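Local coordinates for conserved domain protein (Porphyromonas gingivalis, PDB 3PNN) that probably transfers a sugar from a nucleotide-activated donor to an acceptor, forming a glycosidic linkage as a cytoplasmic glycosyltransferase with an alpha/beta/alpha Rossmann-like fold, at residues N216-T221 with F251-L256; F225-E230 with S259-V264; I233-A238 with S245-P250. All blocks are in the same frame, centred on the assembly; numbering follows the deposited sequence.

Interaction 1. Residues N216-T221 with F251-L256; sequences NMWGFT and FVVNDL
With CG1 anti to the backbone N (chi1 166°) and CG2 beside that N, Val253 turns both methyls to Trp218, and CG2 alone also reaches Phe220. Trp218 and Phe220 meet it with a shared first torsion, CG anti to the carbonyl carbon, which carries both rings from strand 217-220 toward helix 249-259. This is helix-on-sheet packing in an alpha/beta/alpha, Rossmann-like fold: alternate residues of one strand face the same helix, and a branched side chain fills the angle between them. CG2 of Val253 sits over one face of the indole, 4.2 Å from the centroid of the six-membered ring of Trp218, a CH-pi contact displaced toward the rim. CG1 of Val253 reaches the outer corner of the same ring, 3.9 Å from Trp218 CZ3. Phe220 takes a different approach: CG2 of Val253 lies at the edge of its ring, near the plane, 4.0 Å from Phe220 CZ. One methyl therefore serves two rings, over a face of the first and at the rim of the second. Ile249, one helical turn earlier, touches both aromatic side chains, and Tyr224 stacks on Phe220. The indole also has a polar tether where the chain turns a corner before the strand. Trp218 NE1 donates to Asn216 OD1 at 2.9 Å, nearly straight at 164°, with the oxygen in the indole plane but the donor well above the amide's carbonyl plane.

Interaction 2. Residues F225-E230 with S259-V264; sequences FDYSEE and SGRASV
Arg261 and Glu230 form a bidentate, end-on salt bridge that ties helix 223-239 to the turn between helix 249-259 and strand 263-268 of the Rossmann-like domain. Two guanidinium nitrogens grip one carboxylate, each taking its own oxygen. Arg261 NH1 lies 2.8 Å from Glu230 OE1 along an almost straight bond (165°), in the guanidinium plane and on the syn lone pair. The second bond is more bent: Arg261 NH2 reaches Glu230 OE2 at 2.9 Å from above the carboxylate plane. The asymmetry fits the 45° twist between the two flat groups. Tyr227, one helical turn before Glu230, lies against a face of the guanidinium, its CD1 3.7 Å from Arg261 NH1, with the ring plane steeply inclined to that of the arginine. Carboxylate and ring thus meet the same cation at its edge and over its face. Farther out, Leu256 packs against both Tyr227 and Arg261, while Tyr149 of strand 148-155 touches the tyrosine. Behind the arginine the helix has just ended, and Gly260 leaves helical geometry with a positive phi. From that turn the arginine chain runs out extended at chi2 and bends at chi3 (-68°), bringing NH1 and NH2 round to Glu230.

Interaction 3. Residues I233-A238 with S245-P250; sequences INFLNA and SEFFIP
The connection between two consecutive helices closes on itself here: the later part of helix 223-239 packs against the irregular chain 245-248 that leads into helix 249-259. Phe235 is the side chain around which the contact is built. With CG anti to its own N (chi1 167°), the ring leaves the helix toward the passing chain, and three successive residues, Ser245, Glu246 and Phe247, line up along it. Phe247 CB stands squarely over the middle of one face, 4.0 Å from the centroid of the Phe235 ring and only 5° off the normal, a well-centred CH-pi contact. Beyond CB the Phe247 ring turns back toward the root of the other phenylalanine, so that its CD1 lies 3.8 Å from Phe235 CB. The two rings are neither stacked nor edge-to-face; their planes meet at 43°, with centroids 5.4 Å apart. At the far end of Phe235 the neighbours become polar. Phe235 CE1 is 3.4 Å from the backbone oxygen Glu246 O, while Phe235 CZ lies 3.6 Å from Ser245 OG. That hydroxyl is hydrogen-bonded to the backbone carbonyl of His239, fastening the start of 245-250 to the end of the preceding helix. Backbone hydrogen bonds join Phe247 to Trp101 and Asn104, Trp101 also touches Phe235, and Phe232 adds a further ring beside Phe247, extending the aromatic cluster along the helix. Immediately afterwards Phe248 occupies the N-cap position as the next helix begins. The whole is a loop joining two consecutive helices, in which an aromatic pair packs the returning chain against the helix it has just left, in an alpha/beta/alpha fold.

How the interactions relate
Here the chemistry follows burial. Interaction 1, about 10 Å from the chain centre to its own centre, is wholly buried and joins strand to helix through apolar groups. Interactions 2 and 3 lie almost equally far from the chain centre, yet interaction 3 is buried and mixes aromatic packing with backbone carbonyl and hydroxyl neighbours, whereas interaction 2, at the surface, relies on charge. Helix 223-239 serves interactions 2 and 3, while helix 249-259 enters interactions 1 and 3. Leu256 CD1 of interaction 1 packs 3.9 Å from Tyr227 CB of interaction 2, and Val252 CG2 lies 3.4 Å from Phe247 CZ of interaction 3; Ser228 O also meets Phe247 CZ, so the three contacts touch one another.

Interaction 1. Residues N216-T221 with F251-L256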
loop_
_atom_site.group_PDB
_atom_site.type_symbol
_atom_site.label_atom_id
_atom_site.label_comp_id
_atom_site.label_asym_id
_atom_site.label_seq_id
_atom_site.Cartn_x
_atom_site.Cartn_y
_atom_site.Cartn_z
ATOM N N ASN A 216 1.542 -4.225 1.378
ATOM C CA ASN A 216 1.760 -2.781 1.238
ATOM C C ASN A 216 0.934 -1.943 2.219
ATOM O O ASN A 216 0.471 -0.856 1.874
ATOM C CB ASN A 216 1.510 -2.315 -0.201
ATOM C CG ASN A 216 2.690 -1.541 -0.782
ATOM O OD1 ASN A 216 3.840 -1.720 -0.365
ATOM N ND2 ASN A 216 2.408 -0.687 -1.774
HETATM N N MSE A 217 0.745 -2.455 3.435
HETATM C CA MSE A 217 0.174 -1.660 4.524
HETATM C C MSE A 217 1.287 -1.367 5.527
HETATM O O MSE A 217 1.685 -2.250 6.287
HETATM C CB MSE A 217 -0.981 -2.416 5.205
HETATM C CG MSE A 217 -1.602 -1.688 6.410
HETATM SE SE MSE A 217 -3.273 -2.593 6.994
HETATM C CE MSE A 217 -4.483 -1.073 6.914
ATOM N N TRP A 218 1.792 -0.130 5.528
ATOM C CA TRP A 218 2.965 0.233 6.336
ATOM C C TRP A 218 2.610 1.337 7.312
ATOM O O TRP A 218 1.644 2.075 7.092
ATOM C CB TRP A 218 4.042 0.807 5.422
ATOM C CG TRP A 218 4.497 -0.106 4.355
ATOM C CD1 TRP A 218 4.046 -0.172 3.067
ATOM C CD2 TRP A 218 5.528 -1.082 4.478
ATOM N NE1 TRP A 218 4.742 -1.143 2.380
ATOM C CE2 TRP A 218 5.652 -1.719 3.229
ATOM C CE3 TRP A 218 6.358 -1.487 5.533
ATOM C CZ2 TRP A 218 6.575 -2.745 3.001
ATOM C CZ3 TRP A 218 7.290 -2.502 5.302
ATOM C CH2 TRP A 218 7.380 -3.121 4.047
ATOM N N GLY A 219 3.416 1.483 8.359
ATOM C CA GLY A 219 3.328 2.626 9.260
ATOM C C GLY A 219 4.697 3.288 9.376
ATOM O O GLY A 219 5.678 2.620 9.712
ATOM N N PHE A 220 4.765 4.588 9.099
ATOM C CA PHE A 220 6.042 5.318 9.088
ATOM C C PHE A 220 5.963 6.589 9.927
ATOM O O PHE A 220 4.875 7.018 10.334
ATOM C CB PHE A 220 6.435 5.721 7.657
ATOM C CG PHE A 220 6.698 4.555 6.711
ATOM C CD1 PHE A 220 7.712 3.638 6.963
ATOM C CD2 PHE A 220 5.948 4.415 5.547
ATOM C CE1 PHE A 220 7.959 2.587 6.083
ATOM C CE2 PHE A 220 6.189 3.371 4.661
ATOM C CZ PHE A 220 7.207 2.459 4.927
ATOM N N THR A 221 7.123 7.194 10.170
ATOM C CA THR A 221 7.200 8.547 10.705
ATOM C C THR A 221 7.856 9.399 9.628
ATOM O O THR A 221 8.446 8.865 8.698
ATOM C CB THR A 221 8.016 8.600 12.022
ATOM O OG1 THR A 221 9.240 7.871 11.865
ATOM C CG2 THR A 221 7.221 7.956 13.166
ATOM N N PHE A 251 11.953 -2.205 -1.395
ATOM C CA PHE A 251 13.380 -2.043 -1.638
ATOM C C PHE A 251 14.031 -1.096 -0.633
ATOM O O PHE A 251 15.085 -1.399 -0.058
ATOM C CB PHE A 251 13.663 -1.551 -3.062
ATOM C CG PHE A 251 15.092 -1.113 -3.266
ATOM C CD1 PHE A 251 16.059 -2.019 -3.661
ATOM C CD2 PHE A 251 15.469 0.205 -3.043
ATOM C CE1 PHE A 251 17.375 -1.622 -3.835
ATOM C CE2 PHE A 251 16.776 0.610 -3.210
ATOM C CZ PHE A 251 17.732 -0.303 -3.608
ATOM N N VAL A 252 13.415 0.066 -0.454
ATOM C CA VAL A 252 13.889 1.062 0.500
ATOM C C VAL A 252 13.847 0.536 1.931
ATOM O O VAL A 252 14.810 0.671 2.674
ATOM C CB VAL A 252 13.017 2.344 0.424
ATOM C CG1 VAL A 252 13.338 3.272 1.586
ATOM C CG2 VAL A 252 13.237 3.027 -0.919
ATOM N N VAL A 253 12.715 -0.045 2.321
ATOM C CA VAL A 253 12.569 -0.586 3.670
ATOM C C VAL A 253 13.632 -1.658 3.915
ATOM O O VAL A 253 14.277 -1.691 4.963
ATOM C CB VAL A 253 11.165 -1.170 3.903
ATOM C CG1 VAL A 253 11.132 -2.019 5.175
ATOM C CG2 VAL A 253 10.122 -0.038 3.980
ATOM N N ASN A 254 13.824 -2.525 2.933
ATOM C CA ASN A 254 14.833 -3.573 3.057
ATOM C C ASN A 254 16.233 -2.987 3.281
ATOM O O ASN A 254 17.022 -3.482 4.106
ATOM C CB ASN A 254 14.790 -4.474 1.819
ATOM C CG ASN A 254 15.628 -5.730 1.977
ATOM O OD1 ASN A 254 15.298 -6.620 2.766
ATOM N ND2 ASN A 254 16.708 -5.815 1.216
ATOM N N ASP A 255 16.541 -1.910 2.569
ATOM C CA ASP A 255 17.854 -1.297 2.692
ATOM C C ASP A 255 18.056 -0.703 4.078
ATOM O O ASP A 255 19.128 -0.829 4.665
ATOM C CB ASP A 255 18.043 -0.209 1.636
ATOM C CG ASP A 255 19.465 0.346 1.633
ATOM O OD1 ASP A 255 20.305 -0.183 0.879
ATOM O OD2 ASP A 255 19.748 1.294 2.399
ATOM N N LEU A 256 17.021 -0.044 4.600
ATOM C CA LEU A 256 17.112 0.606 5.904
ATOM C C LEU A 256 17.242 -0.386 7.053
ATOM O O LEU A 256 17.988 -0.159 8.015
ATOM C CB LEU A 256 15.886 1.495 6.126
ATOM C CG LEU A 256 15.775 2.712 5.207
ATOM C CD1 LEU A 256 14.486 3.473 5.547
ATOM C CD2 LEU A 256 16.996 3.609 5.373
#

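Interaction 2. Residues F225-E230 with S259-V264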
loop_
_atom_site.group_PDB
_atom_site.type_symbol
_atom_site.label_atom_id
_atom_site.label_comp_id
_atom_site.label_asym_id
_atom_site.label_seq_id
_atom_site.Cartn_x
_atom_site.Cartn_y
_atom_site.Cartn_z
ATOM N N PHE A 225 10.506 10.015 4.847
ATOM C CA PHE A 225 10.639 10.782 3.603
ATOM C C PHE A 225 12.096 11.143 3.318
ATOM O O PHE A 225 12.541 11.130 2.168
ATOM C CB PHE A 225 9.802 12.064 3.634
ATOM C CG PHE A 225 8.322 11.831 3.799
ATOM C CD1 PHE A 225 7.590 11.156 2.825
ATOM C CD2 PHE A 225 7.652 12.335 4.907
ATOM C CE1 PHE A 225 6.214 10.952 2.974
ATOM C CE2 PHE A 225 6.284 12.144 5.062
ATOM C CZ PHE A 225 5.555 11.446 4.090
ATOM N N ASP A 226 12.831 11.502 4.361
ATOM C CA ASP A 226 14.228 11.907 4.198
ATOM C C ASP A 226 15.112 10.733 3.785
ATOM O O ASP A 226 15.978 10.875 2.911
ATOM C CB ASP A 226 14.775 12.518 5.495
ATOM C CG ASP A 226 14.101 13.834 5.849
ATOM O OD1 ASP A 226 13.700 14.575 4.923
ATOM O OD2 ASP A 226 13.956 14.122 7.055
ATOM N N TYR A 227 14.911 9.583 4.424
ATOM C CA TYR A 227 15.678 8.401 4.041
ATOM C C TYR A 227 15.334 8.018 2.602
ATOM O O TYR A 227 16.215 7.634 1.826
ATOM C CB TYR A 227 15.401 7.226 4.983
ATOM C CG TYR A 227 15.943 7.418 6.387
ATOM C CD1 TYR A 227 17.269 7.812 6.604
ATOM C CD2 TYR A 227 15.134 7.201 7.494
ATOM C CE1 TYR A 227 17.758 7.990 7.902
ATOM C CE2 TYR A 227 15.615 7.370 8.789
ATOM C CZ TYR A 227 16.919 7.764 8.985
ATOM O OH TYR A 227 17.387 7.921 10.279
ATOM N N SER A 228 14.055 8.124 2.248
ATOM C CA SER A 228 13.627 7.786 0.886
ATOM C C SER A 228 14.252 8.718 -0.129
ATOM O O SER A 228 14.590 8.301 -1.234
ATOM C CB SER A 228 12.109 7.870 0.723
ATOM O OG SER A 228 11.431 6.897 1.507
ATOM N N GLU A 229 14.356 9.998 0.211
ATOM C CA GLU A 229 14.994 10.950 -0.716
ATOM C C GLU A 229 16.468 10.591 -0.927
ATOM O O GLU A 229 16.998 10.661 -2.042
ATOM C CB GLU A 229 14.859 12.380 -0.197
ATOM C CG GLU A 229 15.673 13.420 -0.960
ATOM C CD GLU A 229 14.885 14.111 -2.060
ATOM O OE1 GLU A 229 13.819 13.588 -2.461
ATOM O OE2 GLU A 229 15.335 15.184 -2.522
ATOM N N GLU A 230 17.134 10.195 0.149
ATOM C CA GLU A 230 18.531 9.787 0.047
ATOM C C GLU A 230 18.690 8.604 -0.920
ATOM O O GLU A 230 19.562 8.619 -1.787
ATOM C CB GLU A 230 19.091 9.429 1.428
ATOM C CG GLU A 230 20.448 8.749 1.385
ATOM C CD GLU A 230 20.759 7.995 2.670
ATOM O OE1 GLU A 230 20.300 8.444 3.744
ATOM O OE2 GLU A 230 21.454 6.955 2.599
ATOM N N SER A 259 20.831 -1.914 7.006
ATOM C CA SER A 259 21.873 -1.029 7.520
ATOM C C SER A 259 21.720 -0.800 9.037
ATOM O O SER A 259 22.641 -0.313 9.706
ATOM C CB SER A 259 21.811 0.306 6.792
ATOM O OG SER A 259 20.617 0.970 7.163
ATOM N N GLY A 260 20.562 -1.156 9.579
ATOM C CA GLY A 260 20.269 -0.899 10.982
ATOM C C GLY A 260 19.666 0.475 11.281
ATOM O O GLY A 260 19.386 0.786 12.440
ATOM N N ARG A 261 19.468 1.305 10.256
ATOM C CA ARG A 261 18.886 2.638 10.472
ATOM C C ARG A 261 17.402 2.625 10.795
ATOM O O ARG A 261 16.882 3.589 11.352
ATOM C CB ARG A 261 19.154 3.578 9.292
ATOM C CG ARG A 261 20.616 3.986 9.195
ATOM C CD ARG A 261 20.830 5.115 8.205
ATOM N NE ARG A 261 20.576 4.704 6.825
ATOM C CZ ARG A 261 20.559 5.546 5.791
ATOM N NH1 ARG A 261 20.782 6.845 5.985
ATOM N NH2 ARG A 261 20.317 5.096 4.565
ATOM N N ALA A 262 16.715 1.545 10.438
ATOM C CA ALA A 262 15.307 1.410 10.799
ATOM C C ALA A 262 15.014 0.019 11.326
ATOM O O ALA A 262 15.704 -0.950 10.995
ATOM C CB ALA A 262 14.411 1.715 9.618
ATOM N N SER A 263 14.002 -0.061 12.174
ATOM C CA SER A 263 13.470 -1.340 12.598
ATOM C C SER A 263 11.992 -1.309 12.280
ATOM O O SER A 263 11.359 -0.253 12.335
ATOM C CB SER A 263 13.697 -1.563 14.096
ATOM O OG SER A 263 13.076 -0.542 14.850
ATOM N N VAL A 264 11.444 -2.461 11.916
ATOM C CA VAL A 264 10.060 -2.509 11.473
ATOM C C VAL A 264 9.387 -3.621 12.262
ATOM O O VAL A 264 9.758 -4.783 12.125
ATOM C CB VAL A 264 9.954 -2.814 9.955
ATOM C CG1 VAL A 264 8.480 -2.915 9.530
ATOM C CG2 VAL A 264 10.692 -1.737 9.120
#

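Interaction 3. Residues I233-A238 with S245-P250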
loop_
_atom_site.group_PDB
_atom_site.type_symbol
_atom_site.label_atom_id
_atom_site.label_comp_id
_atom_site.label_asym_id
_atom_site.label_seq_id
_atom_site.Cartn_x
_atom_site.Cartn_y
_atom_site.Cartn_z
ATOM N N ILE A 233 17.928 9.482 -4.705
ATOM C CA ILE A 233 19.108 10.031 -5.372
ATOM C C ILE A 233 20.016 8.898 -5.848
ATOM O O ILE A 233 20.500 8.917 -6.984
ATOM C CB ILE A 233 19.883 11.021 -4.457
ATOM C CG1 ILE A 233 19.083 12.323 -4.322
ATOM C CG2 ILE A 233 21.300 11.299 -5.006
ATOM C CD1 ILE A 233 19.504 13.189 -3.152
ATOM N N ASN A 234 20.233 7.905 -4.988
ATOM C CA ASN A 234 21.086 6.774 -5.357
ATOM C C ASN A 234 20.482 6.028 -6.530
ATOM O O ASN A 234 21.175 5.662 -7.479
ATOM C CB ASN A 234 21.266 5.821 -4.170
ATOM C CG ASN A 234 22.177 6.392 -3.098
ATOM O OD1 ASN A 234 22.915 7.344 -3.342
ATOM N ND2 ASN A 234 22.124 5.814 -1.902
ATOM N N PHE A 235 19.174 5.814 -6.450
ATOM C CA PHE A 235 18.428 5.133 -7.498
ATOM C C PHE A 235 18.529 5.856 -8.833
ATOM O O PHE A 235 18.862 5.244 -9.851
ATOM C CB PHE A 235 16.964 5.001 -7.087
ATOM C CG PHE A 235 16.056 4.601 -8.216
ATOM C CD1 PHE A 235 15.881 3.265 -8.541
ATOM C CD2 PHE A 235 15.384 5.563 -8.952
ATOM C CE1 PHE A 235 15.036 2.895 -9.579
ATOM C CE2 PHE A 235 14.544 5.203 -9.992
ATOM C CZ PHE A 235 14.367 3.868 -10.305
ATOM N N LEU A 236 18.241 7.154 -8.836
ATOM C CA LEU A 236 18.356 7.957 -10.057
ATOM C C LEU A 236 19.759 7.904 -10.655
ATOM O O LEU A 236 19.933 7.812 -11.876
ATOM C CB LEU A 236 17.947 9.405 -9.785
ATOM C CG LEU A 236 16.462 9.553 -9.422
ATOM C CD1 LEU A 236 16.165 10.917 -8.819
ATOM C CD2 LEU A 236 15.595 9.301 -10.648
ATOM N N ASN A 237 20.768 7.972 -9.798
ATOM C CA ASN A 237 22.141 7.880 -10.272
ATOM C C ASN A 237 22.451 6.546 -10.951
ATOM O O ASN A 237 23.203 6.504 -11.916
ATOM C CB ASN A 237 23.129 8.147 -9.135
ATOM C CG ASN A 237 23.302 9.625 -8.858
ATOM O OD1 ASN A 237 23.216 10.449 -9.769
ATOM N ND2 ASN A 237 23.545 9.969 -7.600
ATOM N N ALA A 238 21.863 5.465 -10.451
ATOM C CA ALA A 238 22.179 4.129 -10.947
ATOM C C ALA A 238 21.278 3.682 -12.095
ATOM O O ALA A 238 21.737 3.003 -13.018
ATOM C CB ALA A 238 22.123 3.118 -9.816
ATOM N N SER A 245 12.834 1.318 -15.030
ATOM C CA SER A 245 13.284 1.152 -13.650
ATOM C C SER A 245 12.261 1.747 -12.682
ATOM O O SER A 245 11.601 2.734 -13.011
ATOM C CB SER A 245 14.651 1.805 -13.450
ATOM O OG SER A 245 14.633 3.159 -13.870
ATOM N N GLU A 246 12.130 1.141 -11.500
ATOM C CA GLU A 246 11.137 1.577 -10.515
ATOM C C GLU A 246 11.694 1.600 -9.101
ATOM O O GLU A 246 12.488 0.739 -8.718
ATOM C CB GLU A 246 9.902 0.680 -10.542
ATOM C CG GLU A 246 8.989 0.910 -11.735
ATOM C CD GLU A 246 7.749 0.038 -11.672
ATOM O OE1 GLU A 246 6.702 0.520 -11.183
ATOM O OE2 GLU A 246 7.830 -1.135 -12.099
ATOM N N PHE A 247 11.243 2.584 -8.332
ATOM C CA PHE A 247 11.695 2.816 -6.961
ATOM C C PHE A 247 10.571 2.398 -6.027
ATOM O O PHE A 247 9.584 3.127 -5.874
ATOM C CB PHE A 247 12.008 4.311 -6.818
ATOM C CG PHE A 247 12.641 4.705 -5.509
ATOM C CD1 PHE A 247 13.849 4.157 -5.107
ATOM C CD2 PHE A 247 12.054 5.682 -4.714
ATOM C CE1 PHE A 247 14.449 4.543 -3.910
ATOM C CE2 PHE A 247 12.649 6.079 -3.515
ATOM C CZ PHE A 247 13.845 5.507 -3.112
ATOM N N PHE A 248 10.718 1.216 -5.420
ATOM C CA PHE A 248 9.643 0.547 -4.672
ATOM C C PHE A 248 9.820 0.644 -3.163
ATOM O O PHE A 248 10.945 0.635 -2.670
ATOM C CB PHE A 248 9.617 -0.945 -5.012
ATOM C CG PHE A 248 9.165 -1.250 -6.408
ATOM C CD1 PHE A 248 7.873 -0.956 -6.809
ATOM C CD2 PHE A 248 10.022 -1.859 -7.306
ATOM C CE1 PHE A 248 7.447 -1.244 -8.092
ATOM C CE2 PHE A 248 9.604 -2.153 -8.592
ATOM C CZ PHE A 248 8.314 -1.845 -8.983
ATOM N N ILE A 249 8.707 0.664 -2.429
ATOM C CA ILE A 249 8.779 0.742 -0.970
ATOM C C ILE A 249 9.585 -0.406 -0.308
ATOM O O ILE A 249 10.478 -0.149 0.518
ATOM C CB ILE A 249 7.380 0.833 -0.354
ATOM C CG1 ILE A 249 6.684 2.118 -0.818
ATOM C CG2 ILE A 249 7.454 0.752 1.171
ATOM C CD1 ILE A 249 5.195 2.147 -0.460
ATOM N N PRO A 250 9.274 -1.672 -0.658
ATOM C CA PRO A 250 10.001 -2.807 -0.061
ATOM C C PRO A 250 11.510 -2.703 -0.243
ATOM O O PRO A 250 12.265 -3.086 0.658
ATOM C CB PRO A 250 9.492 -4.019 -0.851
ATOM C CG PRO A 250 8.219 -3.596 -1.458
ATOM C CD PRO A 250 8.275 -2.111 -1.651
#